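Local coordinates for hypothetical conserved protein (Thermus thermophilus, PDB 3DZM) that is of unknown function but forms a major outer-membrane beta-barrel of the bacterium and binds a calcium ion, at residues A[105-110]-A[135-140]; A[159-164]-A[199-204]. One frame throughout, in Å; residues are numbered along the deposited sequence.

Interaction 1. Residues A[105-110]-A[135-140]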
# COMPACT_ATOMS: atom_id res chain seq x y z
N PHE A 105 14.39 -7.62 -3.46
CA PHE A 105 14.35 -6.17 -3.28
C PHE A 105 13.56 -5.52 -4.42
O PHE A 105 13.47 -6.04 -5.53
CB PHE A 105 15.76 -5.61 -3.24
CG PHE A 105 16.47 -5.74 -4.53
CD1 PHE A 105 16.54 -4.67 -5.42
CD2 PHE A 105 17.08 -6.95 -4.87
CE1 PHE A 105 17.20 -4.81 -6.63
CE2 PHE A 105 17.76 -7.09 -6.09
CZ PHE A 105 17.81 -6.02 -6.97
N GLY A 106 13.00 -4.36 -4.18
CA GLY A 106 12.34 -3.70 -5.28
C GLY A 106 11.96 -2.25 -5.10
O GLY A 106 12.18 -1.63 -4.07
N VAL A 107 11.34 -1.74 -6.14
CA VAL A 107 10.87 -0.38 -6.23
C VAL A 107 9.31 -0.39 -6.16
O VAL A 107 8.66 -1.36 -6.54
CB VAL A 107 11.43 0.22 -7.55
CG1 VAL A 107 10.68 -0.37 -8.74
CG2 VAL A 107 11.38 1.71 -7.56
N ARG A 108 8.71 0.66 -5.62
CA ARG A 108 7.22 0.75 -5.51
C ARG A 108 6.72 2.11 -5.94
O ARG A 108 7.43 3.12 -5.85
CB ARG A 108 6.73 0.60 -4.07
CG ARG A 108 6.94 -0.70 -3.41
CD ARG A 108 8.39 -0.98 -3.20
NE ARG A 108 8.65 -2.26 -3.83
CZ ARG A 108 8.91 -3.34 -3.14
NH1 ARG A 108 9.12 -4.49 -3.73
NH2 ARG A 108 8.98 -3.23 -1.84
N TYR A 109 5.47 2.14 -6.41
CA TYR A 109 4.76 3.40 -6.64
C TYR A 109 3.40 3.27 -5.99
O TYR A 109 2.61 2.41 -6.36
CB TYR A 109 4.64 3.72 -8.14
CG TYR A 109 5.94 3.58 -8.89
CD1 TYR A 109 6.73 4.69 -9.14
CD2 TYR A 109 6.40 2.31 -9.35
CE1 TYR A 109 7.95 4.57 -9.84
CE2 TYR A 109 7.62 2.18 -10.04
CZ TYR A 109 8.38 3.31 -10.28
OH TYR A 109 9.57 3.25 -10.95
N ASN A 110 3.15 4.12 -5.00
CA ASN A 110 1.89 4.10 -4.27
C ASN A 110 0.95 5.26 -4.55
O ASN A 110 1.35 6.44 -4.61
CB ASN A 110 2.18 4.09 -2.79
CG ASN A 110 0.99 3.67 -1.97
OD1 ASN A 110 0.62 2.51 -1.97
ND2 ASN A 110 0.42 4.60 -1.25
N LEU A 135 6.97 7.45 -4.35
CA LEU A 135 7.93 6.49 -4.81
C LEU A 135 8.47 5.77 -3.57
O LEU A 135 8.81 6.40 -2.60
CB LEU A 135 9.02 7.23 -5.62
CG LEU A 135 10.32 6.46 -5.87
CD1 LEU A 135 10.06 5.29 -6.80
CD2 LEU A 135 11.35 7.37 -6.45
N GLY A 136 8.49 4.45 -3.58
CA GLY A 136 9.06 3.67 -2.49
C GLY A 136 10.13 2.63 -2.83
O GLY A 136 10.30 2.21 -3.97
N LEU A 137 10.87 2.22 -1.80
CA LEU A 137 11.80 1.09 -1.93
C LEU A 137 11.51 0.06 -0.89
O LEU A 137 10.95 0.36 0.16
CB LEU A 137 13.22 1.53 -1.75
CG LEU A 137 13.66 2.53 -2.80
CD1 LEU A 137 15.00 3.20 -2.39
CD2 LEU A 137 13.74 1.81 -4.16
N GLY A 138 11.90 -1.18 -1.17
CA GLY A 138 11.62 -2.24 -0.23
C GLY A 138 12.35 -3.53 -0.44
O GLY A 138 12.99 -3.77 -1.47
N LEU A 139 12.18 -4.37 0.56
CA LEU A 139 13.01 -5.54 0.83
C LEU A 139 12.04 -6.65 1.31
O LEU A 139 11.03 -6.38 1.98
CB LEU A 139 13.95 -5.18 2.00
CG LEU A 139 15.36 -5.57 1.71
CD1 LEU A 139 15.60 -5.16 0.29
CD2 LEU A 139 16.29 -4.86 2.67
N GLY A 140 12.32 -7.90 1.03
CA GLY A 140 11.50 -8.91 1.66
C GLY A 140 11.91 -10.32 1.32
O GLY A 140 12.84 -10.53 0.53
O HOH W 1 8.75 -5.35 0.14
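G106 and G138, and R108 and G136, are the hydrogen-bonded pairs that join strands 105-110 and 135-140. They are parts of the antiparallel hairpin of strands 100-117 and 127-148, in the wall of an outer-membrane beta-barrel. G106 N reaches G138 O at 2.8 Å, and G138 N returns to G106 O. R108 N bonds to G136 O, and G136 N to R108 O.

Apolar contacts lie on the face of F105, V107 and Y109. L139 CD1 touches F105 CB at 3.6 Å. V107 CG2 meets L135 CD1 at 3.9 Å. The same L135 methyl touches Y109 CE1 at 3.8 Å, and the two side chains run alongside each other.

The polar side-chain contacts belong to R108, on the other face, toward the barrel interior. Its chain bends at chi2 and chi3 and folds back over the glycines. NH2 comes within 3.2 Å of G138 CA, which has no side chain in the way. NH2 forms a salt bridge with D160 and NH1 with D87. NE makes a weak bond to V107 O. A water accepts from R108 NH2 at 2.9 Å and donates to L139 O at 3.1 Å.

Interaction 2. Residues A[159-164]-A[199-204]. With C8E ((hydroxyethyloxy)tri(ethyloxy)octane), chain F; C8E ((hydroxyethyloxy)tri(ethyloxy)octane), chain E.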
# COMPACT_ATOMS: atom_id res chain seq x y z
N VAL A 159 9.22 -5.16 3.98
CA VAL A 159 9.09 -3.81 4.54
C VAL A 159 9.41 -2.85 3.42
O VAL A 159 10.31 -3.11 2.60
CB VAL A 159 10.04 -3.59 5.75
CG1 VAL A 159 10.10 -2.13 6.12
CG2 VAL A 159 9.65 -4.51 7.01
N ASP A 160 8.62 -1.78 3.31
CA ASP A 160 8.81 -0.79 2.24
C ASP A 160 8.96 0.54 2.91
O ASP A 160 8.34 0.79 3.95
CB ASP A 160 7.59 -0.70 1.31
CG ASP A 160 7.41 -1.92 0.44
OD1 ASP A 160 8.38 -2.66 0.34
OD2 ASP A 160 6.29 -2.14 -0.15
N TYR A 161 9.78 1.39 2.31
CA TYR A 161 9.85 2.77 2.76
C TYR A 161 9.39 3.71 1.64
O TYR A 161 9.82 3.57 0.51
CB TYR A 161 11.27 3.14 3.19
CG TYR A 161 11.34 4.59 3.58
CD1 TYR A 161 10.80 5.03 4.78
CD2 TYR A 161 11.89 5.54 2.72
CE1 TYR A 161 10.83 6.33 5.14
CE2 TYR A 161 11.93 6.89 3.09
CZ TYR A 161 11.41 7.26 4.30
OH TYR A 161 11.43 8.58 4.69
N TYR A 162 8.55 4.69 1.98
CA TYR A 162 8.13 5.72 1.02
C TYR A 162 8.62 7.14 1.34
O TYR A 162 8.54 7.61 2.46
CB TYR A 162 6.61 5.74 0.88
CG TYR A 162 6.06 4.51 0.19
CD1 TYR A 162 5.99 4.45 -1.19
CD2 TYR A 162 5.64 3.40 0.92
CE1 TYR A 162 5.50 3.34 -1.83
CE2 TYR A 162 5.13 2.27 0.28
CZ TYR A 162 5.07 2.25 -1.09
OH TYR A 162 4.58 1.17 -1.75
N PHE A 163 9.15 7.79 0.32
CA PHE A 163 9.54 9.19 0.40
C PHE A 163 8.34 10.13 0.40
O PHE A 163 7.43 10.01 -0.43
CB PHE A 163 10.46 9.53 -0.78
CG PHE A 163 11.70 8.73 -0.81
CD1 PHE A 163 12.83 9.13 -0.09
CD2 PHE A 163 11.76 7.55 -1.53
CE1 PHE A 163 14.00 8.37 -0.10
CE2 PHE A 163 12.94 6.76 -1.54
CZ PHE A 163 14.05 7.18 -0.83
N GLN A 164 8.33 11.08 1.31
CA GLN A 164 7.29 12.09 1.34
C GLN A 164 7.21 12.83 0.01
O GLN A 164 8.22 13.17 -0.61
CB GLN A 164 7.49 13.09 2.48
CG GLN A 164 8.81 13.79 2.42
CD GLN A 164 9.10 14.76 3.57
OE1 GLN A 164 8.70 14.55 4.71
NE2 GLN A 164 9.84 15.84 3.25
N GLN A 199 -0.44 9.05 5.43
CA GLN A 199 0.03 8.39 4.21
C GLN A 199 1.23 7.49 4.55
O GLN A 199 1.80 7.58 5.64
CB GLN A 199 0.36 9.38 3.10
CG GLN A 199 1.84 9.71 2.95
CD GLN A 199 2.37 10.68 3.99
OE1 GLN A 199 1.70 11.03 4.96
NE2 GLN A 199 3.59 11.14 3.78
N PRO A 200 1.59 6.58 3.63
CA PRO A 200 2.67 5.66 3.93
C PRO A 200 3.99 6.32 4.24
O PRO A 200 4.34 7.35 3.70
CB PRO A 200 2.80 4.84 2.65
CG PRO A 200 1.47 4.84 2.10
CD PRO A 200 0.90 6.21 2.39
N GLU A 201 4.70 5.71 5.17
CA GLU A 201 6.11 5.97 5.34
C GLU A 201 6.84 4.60 5.44
O GLU A 201 7.42 4.10 4.46
CB GLU A 201 6.34 6.87 6.53
CG GLU A 201 7.79 7.18 6.74
CD GLU A 201 8.02 8.25 7.79
OE1 GLU A 201 7.09 8.48 8.63
OE2 GLU A 201 9.13 8.87 7.76
N TRP A 202 6.78 3.97 6.60
CA TRP A 202 7.25 2.60 6.70
C TRP A 202 6.06 1.66 6.63
O TRP A 202 5.04 1.90 7.27
CB TRP A 202 8.00 2.37 8.01
CG TRP A 202 9.30 3.09 8.13
CD1 TRP A 202 9.52 4.28 8.76
CD2 TRP A 202 10.56 2.66 7.61
NE1 TRP A 202 10.84 4.62 8.67
CE2 TRP A 202 11.51 3.66 7.97
CE3 TRP A 202 10.99 1.55 6.88
CZ2 TRP A 202 12.87 3.57 7.62
CZ3 TRP A 202 12.36 1.44 6.55
CH2 TRP A 202 13.27 2.45 6.92
N VAL A 203 6.17 0.62 5.83
CA VAL A 203 5.05 -0.29 5.70
C VAL A 203 5.53 -1.72 5.88
O VAL A 203 6.39 -2.18 5.14
CB VAL A 203 4.31 -0.13 4.32
CG1 VAL A 203 3.00 -0.96 4.28
CG2 VAL A 203 4.02 1.32 4.02
N LEU A 204 4.98 -2.41 6.88
CA LEU A 204 5.10 -3.87 7.00
C LEU A 204 4.16 -4.62 6.04
O LEU A 204 2.97 -4.37 6.00
CB LEU A 204 4.77 -4.29 8.41
CG LEU A 204 5.11 -5.73 8.77
CD1 LEU A 204 6.60 -5.95 8.71
CD2 LEU A 204 4.59 -6.03 10.15
C1 C8E F . 14.61 0.88 2.34
C2 C8E F . 15.76 1.86 2.66
C3 C8E F . 15.53 3.36 2.39
C4 C8E F . 16.18 4.27 3.45
C5 C8E F . 15.24 5.27 4.17
C6 C8E F . 15.91 6.53 4.75
C7 C8E F . 14.98 7.75 4.86
C8 C8E F . 15.66 9.12 4.67
O9 C8E F . 14.89 10.05 3.91
C10 C8E F . 13.60 10.35 4.45
C11 C8E F . 12.69 11.22 3.55
O12 C8E F . 11.29 10.95 3.73
C13 C8E F . 10.55 11.93 4.46
C14 C8E F . 9.54 11.32 5.45
O15 C8E F . 8.19 11.62 5.07
C16 C8E F . 7.26 11.92 6.10
C17 C8E F . 6.43 10.70 6.55
O18 C8E F . 5.32 11.02 7.39
C19 C8E F . 4.09 10.58 6.83
C20 C8E F . 2.85 10.84 7.70
O21 C8E F . 1.95 11.74 7.06
C1 C8E E . 8.86 -2.75 11.79
C2 C8E E . 9.23 -1.56 10.89
C3 C8E E . 8.64 -0.22 11.36
C4 C8E E . 9.73 0.76 11.84
C5 C8E E . 9.33 2.24 11.77
C6 C8E E . 8.95 2.89 13.11
C7 C8E E . 7.46 3.26 13.19
C8 C8E E . 6.78 3.10 11.83
O9 C8E E . 5.70 3.99 11.58
C10 C8E E . 6.01 4.94 10.57
C11 C8E E . 4.77 5.49 9.87
O12 C8E E . 4.50 4.77 8.68
C13 C8E E . 3.16 4.93 8.24
C14 C8E E . 2.65 3.71 7.47
O15 C8E E . 1.46 3.23 8.07
C16 C8E E . 1.05 1.97 7.56
C17 C8E E . 0.48 2.13 6.16
O18 C8E E . -0.93 2.33 6.18
C19 C8E E . -1.28 3.66 6.46
C20 C8E E . -0.65 4.53 5.38
O21 C8E E . -1.50 4.63 4.27
O HOH W 2 6.52 9.27 3.61
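Y161 turns the edge of its ring toward one face of the W202 indole. The ring planes stand 53° apart, and Y161 CD1 lies 3.5 Å from W202 CE2. Y161 CG is anti to the backbone nitrogen (chi1 177°), and Y161 CB also sits over the six-membered ring as a CH-pi contact. A detergent tail, C5 of C8E chain E, lies over the opposite indole face. The chain F tail runs over one face of the Y161 ring. V159 CG1 meets the indole at its edge, 3.9 Å from CE3. E201 extends alongside Y161, with its CG 3.5 Å from Y161 CE1.

V159, Y161 and W202 sit on the outer face of the beta-barrel, where detergent probably takes the place of lipid. Strands 159-162 and 202-204 are antiparallel neighbours in its wall. D160 and V203 form a hydrogen-bonded pair. Past that pair, Y162 N bonds to E201 O at 2.8 Å.

Y162 points to the interior. Its CD2 packs on P200 CB at 3.6 Å, crossing the proline at a slant. V203 CG2 comes to the ring edge, 4.0 Å from Y162 CE2. The Y162 hydroxyl is hydrogen-bonded to that of Y20.

In the fold
Both interactions join antiparallel neighbours in the barrel wall. Interaction 1 pairs strand 100-117 with 127-148. Interaction 2 pairs strand 151-172 with 202-213. Strands 127-148 and 151-172 are adjacent, so the two contacts follow each other round the sheet. Each has a largely apolar outer face, while the charged R108 and D160 are buried inside. The outer face of 105-110/135-140 is mostly aliphatic, though L137 lies near a detergent. That of 159-164/199-204 carries an aromatic pair with detergent against both rings. Inside, the contacts meet: R108 of interaction 1 forms a salt bridge with D160 of interaction 2, and the Y162 ring packs on R108. The P200 side chain of interaction 2 is about 13 Å from the calcium ion.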